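Local atomic coordinates of putative TetR family transcriptional regulator (Streptomyces coelicolor A3, PDB entry 3BQY), a protein that probably binds regulatory DNA through an N-terminal helix-turn-helix and represses transcription, as many members of the TetR family do. Residues 87-92 with 142-147; 159-164 with 184-189. All blocks are in the same frame, centred on the assembly; numbering follows the deposited sequence.

Contact 1 (87-92 with 142-147); sequences ALLAHR and GHTLEE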
loop_
_atom_site.group_PDB
_atom_site.type_symbol
_atom_site.label_atom_id
_atom_site.label_comp_id
_atom_site.label_asym_id
_atom_site.label_seq_id
_atom_site.Cartn_x
_atom_site.Cartn_y
_atom_site.Cartn_z
ATOM N N ALA A 87 0.368 -0.797 -14.985
ATOM C CA ALA A 87 0.069 -2.226 -15.104
ATOM C C ALA A 87 -0.962 -2.628 -14.051
ATOM O O ALA A 87 -1.824 -3.446 -14.325
ATOM C CB ALA A 87 1.332 -3.059 -14.954
ATOM N N LEU A 88 -0.894 -2.042 -12.850
ATOM C CA LEU A 88 -1.869 -2.386 -11.818
ATOM C C LEU A 88 -3.215 -1.707 -12.051
ATOM O O LEU A 88 -4.259 -2.294 -11.748
ATOM C CB LEU A 88 -1.339 -1.995 -10.433
ATOM C CG LEU A 88 0.007 -2.640 -10.067
ATOM C CD1 LEU A 88 0.388 -2.193 -8.636
ATOM C CD2 LEU A 88 -0.016 -4.181 -10.227
ATOM N N LEU A 89 -3.196 -0.467 -12.561
ATOM C CA LEU A 89 -4.442 0.259 -12.889
ATOM C C LEU A 89 -5.204 -0.360 -14.061
ATOM O O LEU A 89 -6.404 -0.114 -14.217
ATOM C CB LEU A 89 -4.134 1.739 -13.220
ATOM C CG LEU A 89 -3.736 2.645 -12.033
ATOM C CD1 LEU A 89 -3.405 4.013 -12.585
ATOM C CD2 LEU A 89 -4.844 2.718 -10.981
ATOM N N ALA A 90 -4.513 -1.153 -14.875
ATOM C CA ALA A 90 -5.113 -1.782 -16.070
ATOM C C ALA A 90 -6.146 -2.843 -15.686
ATOM O O ALA A 90 -6.920 -3.272 -16.528
ATOM C CB ALA A 90 -4.049 -2.371 -16.973
ATOM N N HIS A 91 -6.157 -3.245 -14.422
ATOM C CA HIS A 91 -7.097 -4.273 -13.923
ATOM C C HIS A 91 -7.779 -3.785 -12.678
ATOM O O HIS A 91 -7.127 -3.248 -11.767
ATOM C CB HIS A 91 -6.335 -5.575 -13.622
ATOM C CG HIS A 91 -5.501 -6.042 -14.772
ATOM N ND1 HIS A 91 -6.006 -6.830 -15.777
ATOM C CD2 HIS A 91 -4.223 -5.767 -15.115
ATOM C CE1 HIS A 91 -5.068 -7.048 -16.677
ATOM N NE2 HIS A 91 -3.972 -6.418 -16.294
ATOM N N ARG A 92 -9.093 -3.991 -12.613
ATOM C CA ARG A 92 -9.859 -3.685 -11.431
ATOM C C ARG A 92 -9.269 -4.431 -10.230
ATOM O O ARG A 92 -8.988 -5.626 -10.332
ATOM C CB ARG A 92 -11.298 -4.150 -11.650
ATOM C CG ARG A 92 -12.237 -3.722 -10.571
ATOM C CD ARG A 92 -13.648 -4.129 -10.985
ATOM N NE ARG A 92 -14.547 -3.986 -9.855
ATOM C CZ ARG A 92 -15.872 -4.132 -9.924
ATOM N NH1 ARG A 92 -16.464 -4.415 -11.076
ATOM N NH2 ARG A 92 -16.592 -3.979 -8.830
ATOM N N GLY A 142 1.140 1.327 -2.500
ATOM C CA GLY A 142 0.258 2.033 -1.557
ATOM C C GLY A 142 -0.591 3.072 -2.274
ATOM O O GLY A 142 -1.799 3.171 -2.053
ATOM N N HIS A 143 0.047 3.848 -3.153
ATOM C CA HIS A 143 -0.684 4.873 -3.912
ATOM C C HIS A 143 -1.774 4.246 -4.798
ATOM O O HIS A 143 -2.926 4.727 -4.852
ATOM C CB HIS A 143 0.263 5.664 -4.836
ATOM C CG HIS A 143 -0.476 6.419 -5.889
ATOM N ND1 HIS A 143 -0.928 7.707 -5.701
ATOM C CD2 HIS A 143 -0.928 6.034 -7.112
ATOM C CE1 HIS A 143 -1.596 8.100 -6.776
ATOM N NE2 HIS A 143 -1.620 7.099 -7.642
ATOM N N THR A 144 -1.414 3.181 -5.512
ATOM C CA THR A 144 -2.336 2.569 -6.479
ATOM C C THR A 144 -3.489 1.848 -5.751
ATOM O O THR A 144 -4.652 1.910 -6.173
ATOM C CB THR A 144 -1.567 1.633 -7.449
ATOM O OG1 THR A 144 -0.455 2.369 -8.005
ATOM C CG2 THR A 144 -2.498 1.211 -8.628
ATOM N N LEU A 145 -3.176 1.196 -4.638
ATOM C CA LEU A 145 -4.220 0.598 -3.793
ATOM C C LEU A 145 -5.259 1.615 -3.390
ATOM O O LEU A 145 -6.480 1.374 -3.485
ATOM C CB LEU A 145 -3.606 0.028 -2.511
ATOM C CG LEU A 145 -2.969 -1.342 -2.533
ATOM C CD1 LEU A 145 -2.193 -1.492 -1.251
ATOM C CD2 LEU A 145 -4.066 -2.415 -2.619
ATOM N N GLU A 146 -4.786 2.762 -2.918
ATOM C CA GLU A 146 -5.703 3.811 -2.469
ATOM C C GLU A 146 -6.440 4.505 -3.614
ATOM O O GLU A 146 -7.615 4.842 -3.482
ATOM C CB GLU A 146 -4.999 4.794 -1.536
ATOM C CG GLU A 146 -4.348 4.065 -0.297
ATOM C CD GLU A 146 -5.356 3.438 0.724
ATOM O OE1 GLU A 146 -6.488 3.019 0.352
ATOM O OE2 GLU A 146 -4.994 3.366 1.924
ATOM N N GLU A 147 -5.772 4.669 -4.756
ATOM C CA GLU A 147 -6.444 5.184 -5.961
ATOM C C GLU A 147 -7.570 4.242 -6.387
ATOM O O GLU A 147 -8.705 4.689 -6.675
ATOM C CB GLU A 147 -5.443 5.364 -7.120
ATOM C CG GLU A 147 -6.154 5.679 -8.446
ATOM C CD GLU A 147 -5.202 6.082 -9.576
ATOM O OE1 GLU A 147 -3.981 6.194 -9.359
ATOM O OE2 GLU A 147 -5.714 6.306 -10.686
#

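Contact 2 (159-164 with 184-189); sequences LDEATL and TSTDFT. With PO4 (phosphate ion), chain C.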
loop_
_atom_site.group_PDB
_atom_site.type_symbol
_atom_site.label_atom_id
_atom_site.label_comp_id
_atom_site.label_asym_id
_atom_site.label_seq_id
_atom_site.Cartn_x
_atom_site.Cartn_y
_atom_site.Cartn_z
ATOM N N LEU A 159 -8.402 8.143 3.038
ATOM C CA LEU A 159 -8.286 9.545 2.603
ATOM C C LEU A 159 -8.995 9.755 1.265
ATOM O O LEU A 159 -8.559 10.558 0.431
ATOM C CB LEU A 159 -6.811 9.980 2.536
ATOM C CG LEU A 159 -5.999 9.856 3.830
ATOM C CD1 LEU A 159 -4.540 10.216 3.594
ATOM C CD2 LEU A 159 -6.608 10.737 4.910
ATOM N N ASP A 160 -10.091 9.021 1.078
ATOM C CA ASP A 160 -10.889 9.118 -0.132
ATOM C C ASP A 160 -11.321 10.579 -0.298
ATOM O O ASP A 160 -11.910 11.180 0.613
ATOM C CB ASP A 160 -12.093 8.180 -0.038
ATOM C CG ASP A 160 -12.931 8.140 -1.321
ATOM O OD1 ASP A 160 -13.191 9.195 -1.931
ATOM O OD2 ASP A 160 -13.371 7.045 -1.701
ATOM N N GLU A 161 -10.960 11.133 -1.455
ATOM C CA GLU A 161 -11.355 12.475 -1.901
ATOM C C GLU A 161 -12.769 12.916 -1.496
ATOM O O GLU A 161 -12.918 13.891 -0.750
ATOM C CB GLU A 161 -11.172 12.610 -3.422
ATOM C CG GLU A 161 -10.946 11.289 -4.167
ATOM C CD GLU A 161 -11.996 11.022 -5.227
ATOM O OE1 GLU A 161 -13.041 11.725 -5.244
ATOM O OE2 GLU A 161 -11.783 10.091 -6.036
ATOM N N ALA A 162 -13.792 12.206 -1.959
ATOM C CA ALA A 162 -15.189 12.594 -1.683
ATOM C C ALA A 162 -15.518 12.551 -0.182
ATOM O O ALA A 162 -16.158 13.460 0.357
ATOM C CB ALA A 162 -16.143 11.727 -2.465
ATOM N N THR A 163 -15.062 11.490 0.475
ATOM C CA THR A 163 -15.280 11.277 1.905
ATOM C C THR A 163 -14.731 12.454 2.751
ATOM O O THR A 163 -15.438 12.983 3.624
ATOM C CB THR A 163 -14.684 9.911 2.340
ATOM O OG1 THR A 163 -15.119 8.899 1.421
ATOM C CG2 THR A 163 -15.145 9.523 3.748
ATOM N N LEU A 164 -13.489 12.860 2.463
ATOM C CA LEU A 164 -12.875 14.056 3.055
ATOM C C LEU A 164 -13.763 15.298 3.006
ATOM O O LEU A 164 -14.059 15.891 4.045
ATOM C CB LEU A 164 -11.504 14.333 2.434
ATOM C CG LEU A 164 -10.465 13.892 3.451
ATOM C CD1 LEU A 164 -9.068 13.672 2.867
ATOM C CD2 LEU A 164 -10.426 14.942 4.534
ATOM N N THR A 184 -9.510 16.580 -2.753
ATOM C CA THR A 184 -10.657 15.960 -3.416
ATOM C C THR A 184 -10.467 15.889 -4.931
ATOM O O THR A 184 -11.383 15.480 -5.660
ATOM C CB THR A 184 -11.968 16.720 -3.104
ATOM O OG1 THR A 184 -11.877 18.075 -3.584
ATOM C CG2 THR A 184 -12.224 16.726 -1.609
ATOM N N SER A 185 -9.285 16.312 -5.393
ATOM C CA SER A 185 -8.907 16.255 -6.813
ATOM C C SER A 185 -9.053 14.812 -7.333
ATOM O O SER A 185 -8.679 13.852 -6.647
ATOM C CB SER A 185 -7.438 16.711 -6.942
ATOM O OG SER A 185 -7.052 17.039 -8.266
ATOM N N THR A 186 -9.591 14.637 -8.527
ATOM C CA THR A 186 -9.561 13.298 -9.120
ATOM C C THR A 186 -8.282 13.082 -9.938
ATOM O O THR A 186 -8.172 12.102 -10.698
ATOM C CB THR A 186 -10.800 13.007 -9.977
ATOM O OG1 THR A 186 -10.945 14.030 -10.973
ATOM C CG2 THR A 186 -12.052 12.930 -9.099
ATOM N N ASP A 187 -7.313 13.992 -9.773
ATOM C CA ASP A 187 -6.043 13.907 -10.504
ATOM C C ASP A 187 -5.055 13.020 -9.779
ATOM O O ASP A 187 -4.056 13.491 -9.234
ATOM C CB ASP A 187 -5.419 15.284 -10.716
ATOM C CG ASP A 187 -4.477 15.310 -11.916
ATOM O OD1 ASP A 187 -3.960 14.212 -12.346
ATOM O OD2 ASP A 187 -4.260 16.447 -12.413
ATOM N N PHE A 188 -5.347 11.730 -9.769
ATOM C CA PHE A 188 -4.459 10.749 -9.138
ATOM C C PHE A 188 -3.079 10.710 -9.775
ATOM O O PHE A 188 -2.069 10.485 -9.095
ATOM C CB PHE A 188 -5.075 9.371 -9.216
ATOM C CG PHE A 188 -6.303 9.228 -8.386
ATOM C CD1 PHE A 188 -6.211 9.209 -7.002
ATOM C CD2 PHE A 188 -7.554 9.106 -8.990
ATOM C CE1 PHE A 188 -7.353 9.062 -6.218
ATOM C CE2 PHE A 188 -8.697 8.962 -8.218
ATOM C CZ PHE A 188 -8.592 8.948 -6.829
ATOM N N THR A 189 -3.039 10.913 -11.084
ATOM C CA THR A 189 -1.774 10.923 -11.800
ATOM C C THR A 189 -0.849 12.021 -11.272
ATOM O O THR A 189 0.336 11.763 -11.040
ATOM C CB THR A 189 -1.973 11.036 -13.322
ATOM O OG1 THR A 189 -2.713 9.896 -13.768
ATOM C CG2 THR A 189 -0.615 11.024 -14.056
HETATM P P PO4 C . -3.621 18.197 -7.509
HETATM O O1 PO4 C . -3.938 18.256 -8.986
HETATM O O2 PO4 C . -2.785 16.961 -7.254
HETATM O O3 PO4 C . -2.840 19.416 -7.086
HETATM O O4 PO4 C . -4.901 18.114 -6.744
HETATM O O HOH W 1 -13.551 14.786 -6.496
#

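Contact 1 (87-92 with 142-147)
Leu89, in the last turn of helix 73-89, lies opposite Thr144 of helix 126-151, their CA atoms 7.1 Å apart. Both helices belong to the all-helical C-terminal domain of the TetR fold, and three of the four residues that touch are buried. No hydrogen bond crosses the contact; methyls meet a methyl and the flat side of a carboxylate. Thr144 puts its methyl forward: CG2 stands anti to the backbone N (chi1 of OG1 is -52°) and meets Leu89 CD2 at 3.6 Å and Leu88 CB at 3.9 Å. Its hydroxyl stays on its own helix, bonded to Thr140 O. Glu147, one turn on, reaches past with an extended chain, CG anti to N (chi1 171°), and Leu89 crosses it at about a right angle. Leu89 CD2 is 3.7 Å from Glu147 CD and about as near to both of its oxygens, so the methyl sits over the carboxylate rather than beyond its end. The buried carboxylate is probably kept ionised by its partners: Glu147 OE1 has a salt bridge to Arg85 and a weak, bent bond from His143 NE2 at 3.1 Å. With an alanine in place of Glu147, Arg85 would probably lose its carboxylate mate and the Leu89 methyls the group they pack on. Nearby, Leu88 O accepts from the side chain of Gln148, while the second Leu89 methyl, CD1, lies 3.8 Å from Glu147 OE2.

Contact 2 (159-164 with 184-189)
Glu161 and Thr184 bring their CA atoms to 3.9 Å, about the spacing of neighbours along a chain, although some twenty residues separate them and no hydrogen bond joins the two segments. The start of helix 161-167 is thus pressed against the turn between helices 174-183 and 188-206, at the surface of the C-terminal domain. Glu161 CB lies 3.4 Å from Thr184 CA, and the Glu161 side chain pays for this closeness: chi1 is 13°, nearly eclipsed, and the chain bends again at chi2, which suggests strain or a loosely defined side chain. The bend carries the carboxylate toward Phe188 and Thr186, and Glu161 OE2 comes within 3.5 Å of Phe188 CZ. It approaches the ring obliquely, carboxylate and ring planes 55° apart. Thr184 CG2 lies only 3.0 Å from Glu161 O, a contact so short that its detail is doubtful, while the Thr184 hydroxyl bonds back to Leu180 O. A water placed between Glu161 OE1 and Thr184 O may bridge the segments, but its bond to the glutamate is weak and the other is implausibly short.

Both helix starts have an aspartate N-cap. Asp160 OD1 accepts weakly from Ala162 N at 3.1 Å, its OD2 takes Gly156 N, and Asp187 OD1 caps Ala190 N. Asp187 also centres an inverse gamma turn. A phosphate, probably from the crystallisation liquor, lies beside the turn: Ser185 OG is 2.8 Å from its O4, at best a weak bond, and Arg131 of the second subunit also bonds it. Asp160, Asp187 and the Thr184 hydroxyl find their partners within their own stretch of chain or close by, so what joins Glu161 to the turn is chiefly close packing.

Contact 1 is core and contact 2 surface: their centres are about 14 Å apart, one deep between helices 73-89 and 126-151, the other where helix 161-167 meets the turn before helix 188-206. Phe188 ties them together, its CB 3.3 Å from Glu147 CD, so a residue of contact 2 packs on helix 126-151 of contact 1. Arg85 reaches both places, pairing with Glu147 and bonding to Thr189. Each contact brings a glutamate up to apolar carbon, but Glu147 is buried with a salt bridge, whereas Glu161 is partly exposed and no salt bridge joins it to the other segment. Both regions also touch the second subunit, through Leu145 in one and Leu159 in the other.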